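Inorganic pyrophosphatase (Ehrlichia chaffeensis, PDB 3LO0) probably hydrolyses inorganic pyrophosphate to two phosphate ions with the help of magnesium, working as a homohexamer. Local coordinates at residues E36-I41 and V106-P111; L94-F99 and L128-H133; I41-N46 and M71-N76. One frame throughout, in Å; residues are numbered along the deposited sequence.

Contact 1. Residues E36-I41 and V106-P111; sequences EINVII and VIRARP
Ala109 N donates to Ile37 O at 2.8 Å, the shortest of four backbone bonds between two antiparallel strands. Ile37 N returns the bond to Ala109 O, nearly straight at 173°. Val39 and Ile107 repeat the exchange, so Ile37-Ala109 and Val39-Ile107 are hydrogen-bonded pairs. Asn38-Arg108 and Ile40-Val106 are the non-hydrogen-bonded pairs between and beyond them. Ile37, Val39, Ile107 and Ala109 share one face of the sheet. There Val39 CG2 lies 4.1 Å from Ala109 CB, and Val39 CB meets the CG2 branch of Ile107. Ile41 CD1 reaches the same methyl, Ile107 CG2, at 4.0 Å. With chi1 of Ile107 at -174°, CG1 stands anti to the backbone N and leads away, leaving CG2 to face the partner strand. The other face carries Asn38, Ile40, Val106 and Arg108. Val106 CG1 packs 3.8 Å from Asn38 CB. The Asn38 and Arg108 side chains run side by side. Asn38 ND2 donates to Thr28 O. Asn38, Val106, Ile107 and Arg108 also meet a second subunit. The pairing thus satisfies the backbone N-H and C=O of Ile37, Val39, Ile107 and Ala109, while side chains of both faces reach the neighbouring subunit.

Contact 2. Residues L94-F99 and L128-H133; sequences LVASRF and LAVPTH
Leu128 sets its CD1 methyl over Leu94, 4.0 Å from Leu94 CB and close to Leu94 O. The pair belongs to parallel strands 92-95 and 124-131 in the mixed beta sheet of the pyrophosphatase fold. Leu128 CG stands anti to the backbone N (chi1 179°), and chi2 of 64° turns CD1 toward the neighbouring strand. Helix 150-162 packs on both leucines through Ile156. Leu94 also lies near Tyr77, a predicted substrate-binding residue.

The backbones are joined by two hydrogen bonds. Ala129 N donates to Leu94 O at 2.8 Å, almost head-on to the carbonyl (C=O...N angle 176°). Ala96 N donates to Ala129 O at 3.0 Å. Ala129 therefore uses both its N-H and its C=O toward the same strand, one to the residue before Val95 and one to the residue after it. This is the usual parallel pattern, centred on the Val95-Ala129 pair. The CA of Val95 adds a CA-H...O contact to Ala129 O.

Beyond this pair the partner strand reaches Pro131, which has no N-H to give. Val95 CG1 comes to 4.2 Å from Pro131 CD, the two side chains crossing at a slant. In the loop that follows Val95, Ser97 OG donates to Phe99 O at 2.6 Å. Arg98 in this loop pairs with Asp136 and reaches Leu67 of a second subunit. Ala96 O, buried with no polar partner in the model, lies 3.0 Å from Pro131 CD and 3.5 Å from Pro131 CG.

Contact 3. Residues I41-N46 and M71-N76; sequences IEISQN and MYYPCN
Just past the classic beta bulge that ends strand 37-41, Ile43 and Gln45 pack against Tyr73 and Asn76 of the loop leading into strand 76-79. The bulge itself is formed by Glu42 and Ile43, which both face Tyr77. Gln45 N donates to Asn76 OD1 at 2.9 Å. The bond is straight at the hydrogen, but the donor sits above the carbonyl plane by 52°. Asn76 OD1 also receives Val101 N, so two backbone N-H groups grip it.

Gln45 CB presses on the Cys75-Asn76 peptide, 3.3 Å from Cys75 C. Its CG lies between the backbone N and the carbonyl carbon (chi1 69°), and the extended chain crosses Asn76 at a slant, with the two amide planes 9° apart. Gln45 OE1 accepts a hydrogen bond from a water, which also bonds weakly to Pro74 O, while Gln45 NE2 donates to Ser97 O.

Ile43 covers one face of the Tyr73 ring. Its CD1 lies 3.8 Å from the ring centroid in a CH-pi contact, and its CG2 sits near Tyr73 CD1. Ile41 sends CD1 to Asn76 CB at 3.7 Å. At the far end, Asn46 N makes a weak hydrogen bond to Tyr73 O. Asn46 ND2 comes to 3.2 Å from Tyr72 CE1, with the amide steeply inclined to the ring.

Tyr73 also meets Tyr77, Tyr163 and Lys51, all predicted to bind substrate, and a sulfate lies nearby. The packing is consistent with a wall beside the active-site pocket of a family I pyrophosphatase.

Overall arrangement
From the N terminus, strand 37-41 enters the mixed sheet and turns away into 41-46. Contact 3 closes the first loop when 71-76 returns, after the hairpin of 50-55 and 60-66. Strand 76-79 then leads on to 92-95. Contact 1 closes the longer loop from 36-41 to 106-111, and contact 3 falls within that span. Contact 2 begins inside the same span at 94-99 and ends beyond it at 128-133, so contacts 1 and 2 cross. They meet where strands 106-118 and 124-131 pair, through Arg110 and Val130. Contacts 1 and 3 share Ile41. Contacts 2 and 3 join at Asn76 with Val95 and Gln45 with Ser97, tying the turns to the sheet.

Contact 1. Residues E36-I41 and V106-P111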
loop_
_atom_site.group_PDB
_atom_site.type_symbol
_atom_site.label_atom_id
_atom_site.label_comp_id
_atom_site.label_asym_id
_atom_site.label_seq_id
_atom_site.Cartn_x
_atom_site.Cartn_y
_atom_site.Cartn_z
ATOM N N GLU A 36 20.913 -19.812 15.538
ATOM C CA GLU A 36 19.644 -19.108 15.451
ATOM C C GLU A 36 19.731 -17.884 16.321
ATOM O O GLU A 36 20.234 -17.946 17.482
ATOM C CB GLU A 36 18.491 -19.977 15.920
ATOM C CG GLU A 36 18.233 -21.236 15.063
ATOM C CD GLU A 36 17.194 -22.168 15.720
ATOM O OE1 GLU A 36 17.596 -23.180 16.360
ATOM O OE2 GLU A 36 15.988 -21.861 15.644
ATOM N N ILE A 37 19.191 -16.793 15.764
ATOM C CA ILE A 37 19.185 -15.526 16.406
ATOM C C ILE A 37 17.788 -14.903 16.383
ATOM O O ILE A 37 17.025 -15.051 15.408
ATOM C CB ILE A 37 20.195 -14.581 15.742
ATOM C CG1 ILE A 37 20.005 -14.493 14.236
ATOM C CG2 ILE A 37 21.684 -15.029 16.073
ATOM C CD1 ILE A 37 20.768 -13.281 13.583
ATOM N N ASN A 38 17.466 -14.213 17.464
ATOM C CA ASN A 38 16.316 -13.360 17.474
ATOM C C ASN A 38 16.714 -12.029 16.894
ATOM O O ASN A 38 17.720 -11.421 17.291
ATOM C CB ASN A 38 15.759 -13.160 18.865
ATOM C CG ASN A 38 15.178 -14.411 19.448
ATOM O OD1 ASN A 38 14.573 -15.222 18.748
ATOM N ND2 ASN A 38 15.350 -14.573 20.762
ATOM N N VAL A 39 15.909 -11.534 15.969
ATOM C CA VAL A 39 16.165 -10.218 15.430
ATOM C C VAL A 39 14.947 -9.313 15.657
ATOM O O VAL A 39 13.814 -9.674 15.299
ATOM C CB VAL A 39 16.482 -10.300 13.925
ATOM C CG1 VAL A 39 16.849 -8.898 13.390
ATOM C CG2 VAL A 39 17.584 -11.350 13.665
ATOM N N ILE A 40 15.177 -8.157 16.264
ATOM C CA ILE A 40 14.124 -7.152 16.418
ATOM C C ILE A 40 14.177 -6.283 15.211
ATOM O O ILE A 40 15.205 -5.660 14.952
ATOM C CB ILE A 40 14.299 -6.280 17.669
ATOM C CG1 ILE A 40 14.050 -7.138 18.897
ATOM C CG2 ILE A 40 13.291 -5.092 17.613
ATOM C CD1 ILE A 40 14.053 -6.393 20.221
ATOM N N ILE A 41 13.100 -6.278 14.437
ATOM C CA ILE A 41 13.037 -5.506 13.209
ATOM C C ILE A 41 12.821 -4.016 13.513
ATOM O O ILE A 41 11.945 -3.641 14.323
ATOM C CB ILE A 41 11.951 -6.024 12.233
ATOM C CG1 ILE A 41 12.228 -7.484 11.797
ATOM C CG2 ILE A 41 11.898 -5.144 10.979
ATOM C CD1 ILE A 41 13.626 -7.689 11.192
ATOM N N VAL A 106 9.672 -9.424 16.655
ATOM C CA VAL A 106 10.842 -10.308 16.713
ATOM C C VAL A 106 10.678 -11.390 15.666
ATOM O O VAL A 106 9.628 -12.052 15.593
ATOM C CB VAL A 106 10.981 -10.996 18.079
ATOM C CG1 VAL A 106 12.275 -11.842 18.144
ATOM C CG2 VAL A 106 10.953 -9.971 19.199
ATOM N N ILE A 107 11.720 -11.628 14.895
ATOM C CA ILE A 107 11.751 -12.787 14.012
ATOM C C ILE A 107 12.941 -13.696 14.338
ATOM O O ILE A 107 14.072 -13.251 14.581
ATOM C CB ILE A 107 11.719 -12.377 12.529
ATOM C CG1 ILE A 107 11.598 -13.612 11.608
ATOM C CG2 ILE A 107 12.916 -11.504 12.196
ATOM C CD1 ILE A 107 11.265 -13.245 10.116
ATOM N N ARG A 108 12.659 -14.989 14.356
ATOM C CA ARG A 108 13.691 -15.988 14.534
ATOM C C ARG A 108 14.360 -16.241 13.181
ATOM O O ARG A 108 13.677 -16.590 12.154
ATOM C CB ARG A 108 13.072 -17.260 15.050
ATOM C CG ARG A 108 12.366 -17.111 16.373
ATOM C CD ARG A 108 11.566 -18.383 16.676
ATOM N NE ARG A 108 10.328 -18.399 15.894
ATOM C CZ ARG A 108 9.392 -19.340 15.982
ATOM N NH1 ARG A 108 9.547 -20.378 16.807
ATOM N NH2 ARG A 108 8.289 -19.243 15.245
ATOM N N ALA A 109 15.660 -15.989 13.142
ATOM C CA ALA A 109 16.406 -16.038 11.897
ATOM C C ALA A 109 17.658 -16.858 12.047
ATOM O O ALA A 109 18.036 -17.252 13.149
ATOM C CB ALA A 109 16.752 -14.630 11.410
ATOM N N ARG A 110 18.290 -17.139 10.916
ATOM C CA ARG A 110 19.596 -17.787 10.964
ATOM C C ARG A 110 20.528 -17.105 10.014
ATOM O O ARG A 110 20.152 -16.789 8.870
ATOM C CB ARG A 110 19.527 -19.286 10.733
ATOM C CG ARG A 110 18.863 -19.734 9.480
ATOM C CD ARG A 110 18.825 -21.297 9.420
ATOM N NE ARG A 110 18.139 -21.669 8.188
ATOM C CZ ARG A 110 18.679 -21.568 6.968
ATOM N NH1 ARG A 110 17.947 -21.868 5.904
ATOM N NH2 ARG A 110 19.941 -21.177 6.808
ATOM N N PRO A 111 21.724 -16.804 10.505
ATOM C CA PRO A 111 22.665 -16.091 9.692
ATOM C C PRO A 111 23.158 -16.981 8.570
ATOM O O PRO A 111 23.272 -18.194 8.751
ATOM C CB PRO A 111 23.821 -15.808 10.638
ATOM C CG PRO A 111 23.707 -16.840 11.683
ATOM C CD PRO A 111 22.332 -17.288 11.752
#

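Contact 2. Residues L94-F99 and L128-H133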
loop_
_atom_site.group_PDB
_atom_site.type_symbol
_atom_site.label_atom_id
_atom_site.label_comp_id
_atom_site.label_asym_id
_atom_site.label_seq_id
_atom_site.Cartn_x
_atom_site.Cartn_y
_atom_site.Cartn_z
ATOM N N LEU A 94 20.374 -7.875 8.438
ATOM C CA LEU A 94 19.417 -7.914 7.341
ATOM C C LEU A 94 18.726 -9.263 7.319
ATOM O O LEU A 94 19.394 -10.287 7.222
ATOM C CB LEU A 94 20.134 -7.731 6.005
ATOM C CG LEU A 94 20.842 -6.384 5.897
ATOM C CD1 LEU A 94 22.139 -6.518 5.110
ATOM C CD2 LEU A 94 19.874 -5.351 5.263
ATOM N N VAL A 95 17.403 -9.279 7.371
ATOM C CA VAL A 95 16.671 -10.522 7.259
ATOM C C VAL A 95 15.915 -10.536 5.946
ATOM O O VAL A 95 14.993 -9.777 5.766
ATOM C CB VAL A 95 15.697 -10.750 8.410
ATOM C CG1 VAL A 95 15.100 -12.183 8.343
ATOM C CG2 VAL A 95 16.403 -10.503 9.788
ATOM N N ALA A 96 16.328 -11.386 5.024
ATOM C CA ALA A 96 15.604 -11.535 3.765
ATOM C C ALA A 96 14.273 -12.197 4.054
ATOM O O ALA A 96 14.174 -13.065 4.910
ATOM C CB ALA A 96 16.440 -12.371 2.786
ATOM N N SER A 97 13.199 -11.758 3.389
ATOM C CA SER A 97 11.934 -12.385 3.605
ATOM C C SER A 97 11.014 -12.238 2.374
ATOM O O SER A 97 11.309 -11.474 1.470
ATOM C CB SER A 97 11.286 -11.840 4.875
ATOM O OG SER A 97 10.802 -10.544 4.684
ATOM N N ARG A 98 9.934 -13.002 2.336
ATOM C CA ARG A 98 9.019 -12.976 1.181
ATOM C C ARG A 98 8.084 -11.773 1.282
ATOM O O ARG A 98 7.513 -11.321 0.272
ATOM C CB ARG A 98 8.168 -14.264 1.132
ATOM C CG ARG A 98 8.882 -15.578 0.856
ATOM C CD ARG A 98 7.867 -16.755 0.526
ATOM N NE ARG A 98 7.212 -17.373 1.696
ATOM C CZ ARG A 98 5.903 -17.357 1.977
ATOM N NH1 ARG A 98 5.012 -16.748 1.200
ATOM N NH2 ARG A 98 5.457 -17.974 3.059
ATOM N N PHE A 99 7.879 -11.292 2.512
ATOM C CA PHE A 99 6.978 -10.156 2.794
ATOM C C PHE A 99 7.619 -9.263 3.862
ATOM O O PHE A 99 8.364 -9.764 4.711
ATOM C CB PHE A 99 5.638 -10.656 3.323
ATOM C CG PHE A 99 4.878 -11.465 2.312
ATOM C CD1 PHE A 99 4.251 -10.833 1.247
ATOM C CD2 PHE A 99 4.847 -12.843 2.385
ATOM C CE1 PHE A 99 3.557 -11.572 0.282
ATOM C CE2 PHE A 99 4.146 -13.595 1.420
ATOM C CZ PHE A 99 3.515 -12.955 0.380
ATOM N N LEU A 128 23.747 -11.017 7.231
ATOM C CA LEU A 128 22.652 -11.417 6.347
ATOM C C LEU A 128 22.089 -12.729 6.879
ATOM O O LEU A 128 22.806 -13.701 7.088
ATOM C CB LEU A 128 23.106 -11.604 4.888
ATOM C CG LEU A 128 22.017 -12.045 3.888
ATOM C CD1 LEU A 128 20.952 -10.957 3.765
ATOM C CD2 LEU A 128 22.627 -12.509 2.491
ATOM N N ALA A 129 20.781 -12.770 7.088
ATOM C CA ALA A 129 20.138 -13.942 7.665
ATOM C C ALA A 129 18.829 -14.192 6.948
ATOM O O ALA A 129 18.322 -13.316 6.229
ATOM C CB ALA A 129 19.900 -13.720 9.198
ATOM N N VAL A 130 18.299 -15.397 7.128
ATOM C CA VAL A 130 17.032 -15.777 6.574
ATOM C C VAL A 130 16.164 -16.312 7.682
ATOM O O VAL A 130 16.678 -16.699 8.730
ATOM C CB VAL A 130 17.154 -16.832 5.479
ATOM C CG1 VAL A 130 17.962 -16.287 4.298
ATOM C CG2 VAL A 130 17.729 -18.178 6.075
ATOM N N PRO A 131 14.854 -16.309 7.468
ATOM C CA PRO A 131 13.963 -16.889 8.474
ATOM C C PRO A 131 14.246 -18.380 8.690
ATOM O O PRO A 131 14.628 -19.095 7.743
ATOM C CB PRO A 131 12.577 -16.680 7.883
ATOM C CG PRO A 131 12.725 -15.528 6.902
ATOM C CD PRO A 131 14.103 -15.718 6.342
ATOM N N THR A 132 14.057 -18.855 9.915
ATOM C CA THR A 132 14.277 -20.260 10.189
ATOM C C THR A 132 13.179 -21.088 9.530
ATOM O O THR A 132 12.109 -20.572 9.202
ATOM C CB THR A 132 14.317 -20.565 11.696
ATOM O OG1 THR A 132 13.063 -20.218 12.280
ATOM C CG2 THR A 132 15.412 -19.748 12.351
ATOM N N HIS A 133 13.439 -22.388 9.403
ATOM C CA HIS A 133 12.552 -23.284 8.679
ATOM C C HIS A 133 11.160 -23.300 9.298
ATOM O O HIS A 133 10.166 -23.471 8.596
ATOM C CB HIS A 133 13.135 -24.691 8.589
ATOM C CG HIS A 133 13.014 -25.490 9.844
ATOM N ND1 HIS A 133 11.944 -26.331 10.085
ATOM C CD2 HIS A 133 13.836 -25.603 10.914
ATOM C CE1 HIS A 133 12.110 -26.919 11.259
ATOM N NE2 HIS A 133 13.249 -26.498 11.783
#

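Contact 3. Residues I41-N46 and M71-N76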
loop_
_atom_site.group_PDB
_atom_site.type_symbol
_atom_site.label_atom_id
_atom_site.label_comp_id
_atom_site.label_asym_id
_atom_site.label_seq_id
_atom_site.Cartn_x
_atom_site.Cartn_y
_atom_site.Cartn_z
ATOM N N ILE A 41 13.100 -6.278 14.437
ATOM C CA ILE A 41 13.037 -5.506 13.209
ATOM C C ILE A 41 12.821 -4.016 13.513
ATOM O O ILE A 41 11.945 -3.641 14.323
ATOM C CB ILE A 41 11.951 -6.024 12.233
ATOM C CG1 ILE A 41 12.228 -7.484 11.797
ATOM C CG2 ILE A 41 11.898 -5.144 10.979
ATOM C CD1 ILE A 41 13.626 -7.689 11.192
ATOM N N GLU A 42 13.641 -3.191 12.884
ATOM C CA GLU A 42 13.522 -1.750 12.978
ATOM C C GLU A 42 12.883 -1.121 11.757
ATOM O O GLU A 42 12.086 -0.181 11.893
ATOM C CB GLU A 42 14.890 -1.127 13.169
ATOM C CG GLU A 42 15.449 -1.356 14.526
ATOM C CD GLU A 42 16.872 -0.901 14.628
ATOM O OE1 GLU A 42 17.697 -1.404 13.821
ATOM O OE2 GLU A 42 17.162 -0.054 15.514
ATOM N N ILE A 43 13.261 -1.624 10.576
ATOM C CA ILE A 43 12.808 -1.095 9.292
ATOM C C ILE A 43 12.375 -2.259 8.387
ATOM O O ILE A 43 13.143 -3.211 8.172
ATOM C CB ILE A 43 13.980 -0.348 8.583
ATOM C CG1 ILE A 43 14.487 0.797 9.480
ATOM C CG2 ILE A 43 13.558 0.151 7.206
ATOM C CD1 ILE A 43 15.738 1.443 9.023
ATOM N N SER A 44 11.192 -2.137 7.817
ATOM C CA SER A 44 10.603 -3.181 6.984
ATOM C C SER A 44 11.232 -3.123 5.610
ATOM O O SER A 44 11.490 -2.042 5.128
ATOM C CB SER A 44 9.095 -2.953 6.868
ATOM O OG SER A 44 8.490 -2.921 8.136
ATOM N N GLN A 45 11.429 -4.254 4.939
ATOM C CA GLN A 45 11.913 -4.189 3.557
ATOM C C GLN A 45 10.854 -3.574 2.668
ATOM O O GLN A 45 9.657 -3.649 2.956
ATOM C CB GLN A 45 12.332 -5.567 3.015
ATOM C CG GLN A 45 11.242 -6.549 2.780
ATOM C CD GLN A 45 11.769 -7.924 2.308
ATOM O OE1 GLN A 45 12.853 -8.406 2.699
ATOM N NE2 GLN A 45 10.970 -8.565 1.489
ATOM N N ASN A 46 11.317 -2.962 1.589
ATOM C CA ASN A 46 10.444 -2.317 0.633
ATOM C C ASN A 46 9.515 -1.257 1.309
ATOM O O ASN A 46 8.355 -1.048 0.899
ATOM C CB ASN A 46 9.636 -3.373 -0.151
ATOM C CG ASN A 46 10.474 -4.569 -0.623
ATOM O OD1 ASN A 46 9.927 -5.697 -0.751
ATOM N ND2 ASN A 46 11.770 -4.368 -0.882
ATOM N N MET A 71 16.067 5.695 -1.934
ATOM C CA MET A 71 16.513 4.331 -1.728
ATOM C C MET A 71 15.607 3.721 -0.650
ATOM O O MET A 71 15.021 4.426 0.169
ATOM C CB MET A 71 18.004 4.284 -1.299
ATOM C CG MET A 71 19.028 4.822 -2.381
ATOM S SD MET A 71 20.817 4.398 -2.294
ATOM C CE MET A 71 20.858 2.829 -3.198
ATOM N N TYR A 72 15.488 2.409 -0.656
ATOM C CA TYR A 72 14.790 1.716 0.447
ATOM C C TYR A 72 15.639 0.533 0.915
ATOM O O TYR A 72 16.464 0.030 0.174
ATOM C CB TYR A 72 13.387 1.292 0.002
ATOM C CG TYR A 72 13.428 0.333 -1.108
ATOM C CD1 TYR A 72 13.496 -1.023 -0.854
ATOM C CD2 TYR A 72 13.408 0.764 -2.438
ATOM C CE1 TYR A 72 13.565 -1.943 -1.875
ATOM C CE2 TYR A 72 13.490 -0.148 -3.472
ATOM C CZ TYR A 72 13.564 -1.505 -3.179
ATOM O OH TYR A 72 13.643 -2.457 -4.175
ATOM N N TYR A 73 15.451 0.114 2.159
ATOM C CA TYR A 73 16.161 -1.037 2.682
ATOM C C TYR A 73 15.844 -2.284 1.890
ATOM O O TYR A 73 14.664 -2.575 1.669
ATOM C CB TYR A 73 15.838 -1.218 4.180
ATOM C CG TYR A 73 16.702 -0.322 5.015
ATOM C CD1 TYR A 73 16.408 1.021 5.134
ATOM C CD2 TYR A 73 17.846 -0.801 5.636
ATOM C CE1 TYR A 73 17.196 1.875 5.868
ATOM C CE2 TYR A 73 18.665 0.059 6.389
ATOM C CZ TYR A 73 18.337 1.404 6.475
ATOM O OH TYR A 73 19.106 2.295 7.217
ATOM N N PRO A 74 16.881 -3.010 1.419
ATOM C CA PRO A 74 16.651 -4.142 0.530
ATOM C C PRO A 74 16.148 -5.399 1.249
ATOM O O PRO A 74 15.738 -6.335 0.591
ATOM C CB PRO A 74 18.039 -4.416 -0.069
ATOM C CG PRO A 74 18.979 -3.869 0.909
ATOM C CD PRO A 74 18.316 -2.793 1.661
ATOM N N CYS A 75 16.262 -5.433 2.574
ATOM C CA CYS A 75 15.731 -6.526 3.381
ATOM C C CYS A 75 15.195 -5.923 4.675
ATOM O O CYS A 75 15.451 -4.749 4.969
ATOM C CB CYS A 75 16.826 -7.531 3.747
ATOM S SG CYS A 75 17.904 -8.238 2.480
ATOM N N ASN A 76 14.424 -6.695 5.447
ATOM C CA ASN A 76 14.069 -6.243 6.785
ATOM C C ASN A 76 15.357 -6.014 7.540
ATOM O O ASN A 76 16.328 -6.772 7.398
ATOM C CB ASN A 76 13.164 -7.255 7.499
ATOM C CG ASN A 76 11.889 -7.530 6.733
ATOM O OD1 ASN A 76 11.026 -6.654 6.601
ATOM N ND2 ASN A 76 11.741 -8.750 6.243
HETATM O O HOH W 1 14.682 -9.617 1.163
#